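Alanine racemase (Oenococcus oeni PSU-1, PDB 3HUR) belongs to the alanine racemase family, pairing an N-terminal TIM-type barrel domain with a mostly beta C-terminal domain. Local coordinates at residues R185-L190 and S199-A204. Numbering follows the deposited sequence.
Sequences RRWQEL and SLFSMA
W187 of helix 174-191 reaches across to strand 201-202 and the turn after it, where F201 and M203 receive its indole. Its CG stands anti to the backbone N (chi1 167°), which carries the ring off the helix and toward the strand. The benzo edge of the indole is directed at the face of F201 in a T-shaped pair: the centroid of the W187 six-membered ring lies 5.3 Å from that of the F201 ring, the planes meet at 75°, and W187 CZ2 comes within 3.6 Å of F201 CD1, above the rim of the phenyl ring rather than its middle. M203 covers one indole face. A bend at chi3 (77°) turns its terminal methyl CE in over the pyrrole ring, while SD lies obliquely 3.8 Å from the centroid of the W187 five-membered ring in a Met-aromatic contact. W187 and M203 are buried here, whereas F201 is partly exposed. On the solvent side of the helix, R185 and E189 form a salt bridge, R185 NH1 to E189 OE2 at 2.8 Å, one turn apart and without touching the strand. The contact packs helix 174-191 against the second strand of the beta-alpha-beta unit 157-163, 174-191, 201-202. Everything that touches across the two segments is apolar or aromatic, consistent with cohesion through dispersion and ring electrostatics.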
ATOM      1  N   ARG A 185     -32.482   1.988 -29.965  1.00 46.59           N
ATOM      2  CA  ARG A 185     -32.798   1.933 -31.401  1.00 48.14           C
ATOM      3  C   ARG A 185     -32.386   0.545 -31.922  1.00 47.56           C
ATOM      4  O   ARG A 185     -33.232  -0.197 -32.464  1.00 47.14           O
ATOM      5  CB  ARG A 185     -32.189   3.152 -32.168  1.00 48.78           C
ATOM      6  CG  ARG A 185     -31.822   3.019 -33.700  1.00 52.31           C
ATOM      7  CD  ARG A 185     -32.513   4.104 -34.521  1.00 56.99           C
ATOM      8  NE  ARG A 185     -31.693   4.964 -35.395  1.00 61.91           N
ATOM      9  CZ  ARG A 185     -31.805   5.083 -36.737  1.00 64.21           C
ATOM     10  NH1 ARG A 185     -32.652   4.338 -37.463  1.00 63.75           N
ATOM     11  NH2 ARG A 185     -31.014   5.943 -37.380  1.00 64.88           N
ATOM     12  N   ARG A 186     -31.129   0.169 -31.691  1.00 46.61           N
ATOM     13  CA  ARG A 186     -30.650  -1.130 -32.163  1.00 46.44           C
ATOM     14  C   ARG A 186     -31.483  -2.314 -31.654  1.00 45.05           C
ATOM     15  O   ARG A 186     -31.798  -3.225 -32.424  1.00 45.12           O
ATOM     16  CB  ARG A 186     -29.187  -1.322 -31.805  1.00 46.94           C
ATOM     17  CG  ARG A 186     -28.202  -0.761 -32.839  1.00 50.68           C
ATOM     18  CD  ARG A 186     -27.102  -0.015 -32.079  1.00 55.60           C
ATOM     19  NE  ARG A 186     -25.985   0.445 -32.915  1.00 59.21           N
ATOM     20  CZ  ARG A 186     -24.812   0.883 -32.436  1.00 60.49           C
ATOM     21  NH1 ARG A 186     -24.567   0.920 -31.120  1.00 60.52           N
ATOM     22  NH2 ARG A 186     -23.873   1.287 -33.279  1.00 60.57           N
ATOM     23  N   TRP A 187     -31.844  -2.305 -30.371  1.00 43.36           N
ATOM     24  CA  TRP A 187     -32.692  -3.362 -29.822  1.00 42.26           C
ATOM     25  C   TRP A 187     -33.942  -3.535 -30.694  1.00 41.29           C
ATOM     26  O   TRP A 187     -34.230  -4.623 -31.190  1.00 40.44           O
ATOM     27  CB  TRP A 187     -33.068  -3.042 -28.373  1.00 41.79           C
ATOM     28  CG  TRP A 187     -34.163  -3.885 -27.829  1.00 42.72           C
ATOM     29  CD1 TRP A 187     -35.475  -3.521 -27.653  1.00 44.48           C
ATOM     30  CD2 TRP A 187     -34.058  -5.236 -27.363  1.00 44.69           C
ATOM     31  NE1 TRP A 187     -36.183  -4.563 -27.097  1.00 45.43           N
ATOM     32  CE2 TRP A 187     -35.337  -5.628 -26.922  1.00 44.98           C
ATOM     33  CE3 TRP A 187     -33.003  -6.149 -27.266  1.00 45.16           C
ATOM     34  CZ2 TRP A 187     -35.588  -6.895 -26.417  1.00 45.85           C
ATOM     35  CZ3 TRP A 187     -33.253  -7.405 -26.769  1.00 45.31           C
ATOM     36  CH2 TRP A 187     -34.535  -7.770 -26.347  1.00 45.39           C
ATOM     37  N   GLN A 188     -34.654  -2.431 -30.882  1.00 40.88           N
ATOM     38  CA  GLN A 188     -35.865  -2.397 -31.702  1.00 40.66           C
ATOM     39  C   GLN A 188     -35.596  -2.768 -33.162  1.00 40.34           C
ATOM     40  O   GLN A 188     -36.228  -3.659 -33.700  1.00 40.46           O
ATOM     41  CB  GLN A 188     -36.492  -1.023 -31.609  1.00 40.87           C
ATOM     42  CG  GLN A 188     -37.041  -0.665 -30.230  1.00 40.05           C
ATOM     43  CD  GLN A 188     -37.489   0.749 -30.202  1.00 39.36           C
ATOM     44  OE1 GLN A 188     -37.268   1.450 -31.166  1.00 42.42           O
ATOM     45  NE2 GLN A 188     -38.107   1.198 -29.103  1.00 37.31           N
ATOM     46  N   GLU A 189     -34.606  -2.170 -33.786  1.00 40.49           N
ATOM     47  CA  GLU A 189     -34.279  -2.569 -35.158  1.00 41.26           C
ATOM     48  C   GLU A 189     -34.048  -4.058 -35.256  1.00 41.46           C
ATOM     49  O   GLU A 189     -34.427  -4.710 -36.244  1.00 41.76           O
ATOM     50  CB  GLU A 189     -33.062  -1.812 -35.694  1.00 41.39           C
ATOM     51  CG  GLU A 189     -33.383  -0.322 -35.996  1.00 44.59           C
ATOM     52  CD  GLU A 189     -32.163   0.500 -36.397  1.00 48.37           C
ATOM     53  OE1 GLU A 189     -31.007   0.037 -36.179  1.00 48.30           O
ATOM     54  OE2 GLU A 189     -32.378   1.625 -36.913  1.00 52.47           O
ATOM     55  N   LEU A 190     -33.432  -4.609 -34.212  1.00 41.89           N
ATOM     56  CA  LEU A 190     -33.007  -5.990 -34.236  1.00 41.27           C
ATOM     57  C   LEU A 190     -34.079  -6.976 -33.793  1.00 40.43           C
ATOM     58  O   LEU A 190     -33.994  -8.146 -34.162  1.00 39.36           O
ATOM     59  CB  LEU A 190     -31.730  -6.153 -33.414  1.00 41.81           C
ATOM     60  CG  LEU A 190     -30.440  -5.627 -34.058  1.00 42.94           C
ATOM     61  CD1 LEU A 190     -29.333  -5.657 -32.964  1.00 43.04           C
ATOM     62  CD2 LEU A 190     -30.014  -6.427 -35.324  1.00 38.02           C
ATOM     63  N   SER A 199     -42.903 -12.247 -23.834  1.00 42.63           N
ATOM     64  CA  SER A 199     -42.639 -12.574 -22.446  1.00 42.29           C
ATOM     65  C   SER A 199     -41.194 -13.125 -22.247  1.00 41.92           C
ATOM     66  O   SER A 199     -40.780 -13.313 -21.121  1.00 41.78           O
ATOM     67  CB  SER A 199     -43.655 -13.587 -21.946  1.00 41.75           C
ATOM     68  OG  SER A 199     -43.584 -14.693 -22.797  1.00 40.67           O
ATOM     69  N   LEU A 200     -40.459 -13.377 -23.335  1.00 40.76           N
ATOM     70  CA  LEU A 200     -39.072 -13.792 -23.269  1.00 40.35           C
ATOM     71  C   LEU A 200     -38.051 -12.606 -23.210  1.00 40.02           C
ATOM     72  O   LEU A 200     -36.829 -12.803 -23.095  1.00 38.88           O
ATOM     73  CB  LEU A 200     -38.776 -14.649 -24.501  1.00 40.35           C
ATOM     74  CG  LEU A 200     -39.607 -15.930 -24.711  1.00 41.31           C
ATOM     75  CD1 LEU A 200     -39.225 -16.627 -26.043  1.00 40.85           C
ATOM     76  CD2 LEU A 200     -39.443 -16.948 -23.531  1.00 41.79           C
ATOM     77  N   PHE A 201     -38.531 -11.369 -23.305  1.00 39.34           N
ATOM     78  CA  PHE A 201     -37.616 -10.262 -23.414  1.00 39.00           C
ATOM     79  C   PHE A 201     -37.011  -9.925 -22.068  1.00 38.49           C
ATOM     80  O   PHE A 201     -37.700  -9.851 -21.075  1.00 39.58           O
ATOM     81  CB  PHE A 201     -38.298  -9.035 -24.016  1.00 39.57           C
ATOM     82  CG  PHE A 201     -38.567  -9.136 -25.513  1.00 39.68           C
ATOM     83  CD1 PHE A 201     -37.708  -9.824 -26.362  1.00 40.13           C
ATOM     84  CD2 PHE A 201     -39.680  -8.508 -26.058  1.00 40.76           C
ATOM     85  CE1 PHE A 201     -37.967  -9.905 -27.722  1.00 41.98           C
ATOM     86  CE2 PHE A 201     -39.957  -8.568 -27.432  1.00 40.38           C
ATOM     87  CZ  PHE A 201     -39.102  -9.269 -28.261  1.00 41.62           C
ATOM     88  N   SER A 202     -35.707  -9.734 -22.026  1.00 37.64           N
ATOM     89  CA  SER A 202     -35.083  -9.242 -20.824  1.00 36.98           C
ATOM     90  C   SER A 202     -34.156  -8.132 -21.182  1.00 35.91           C
ATOM     91  O   SER A 202     -33.176  -8.349 -21.887  1.00 34.95           O
ATOM     92  CB  SER A 202     -34.285 -10.334 -20.080  1.00 37.73           C
ATOM     93  OG  SER A 202     -33.703  -9.778 -18.905  1.00 37.04           O
ATOM     94  N   MET A 203     -34.435  -6.961 -20.627  1.00 35.07           N
ATOM     95  CA  MET A 203     -33.742  -5.762 -21.032  1.00 35.35           C
ATOM     96  C   MET A 203     -32.972  -5.076 -19.909  1.00 34.85           C
ATOM     97  O   MET A 203     -31.987  -4.403 -20.203  1.00 35.00           O
ATOM     98  CB  MET A 203     -34.774  -4.758 -21.671  1.00 35.34           C
ATOM     99  CG  MET A 203     -35.327  -5.242 -23.052  1.00 34.84           C
ATOM    100  SD  MET A 203     -36.469  -4.141 -23.930  1.00 31.93           S
ATOM    101  CE  MET A 203     -35.332  -2.979 -24.564  1.00 24.46           C
ATOM    102  N   ALA A 204     -33.423  -5.234 -18.654  1.00 34.47           N
ATOM    103  CA  ALA A 204     -33.040  -4.341 -17.551  1.00 34.04           C
ATOM    104  C   ALA A 204     -32.001  -4.908 -16.583  1.00 34.51           C
ATOM    105  O   ALA A 204     -32.306  -5.811 -15.787  1.00 34.64           O
ATOM    106  CB  ALA A 204     -34.266  -3.962 -16.781  1.00 33.52           C
TER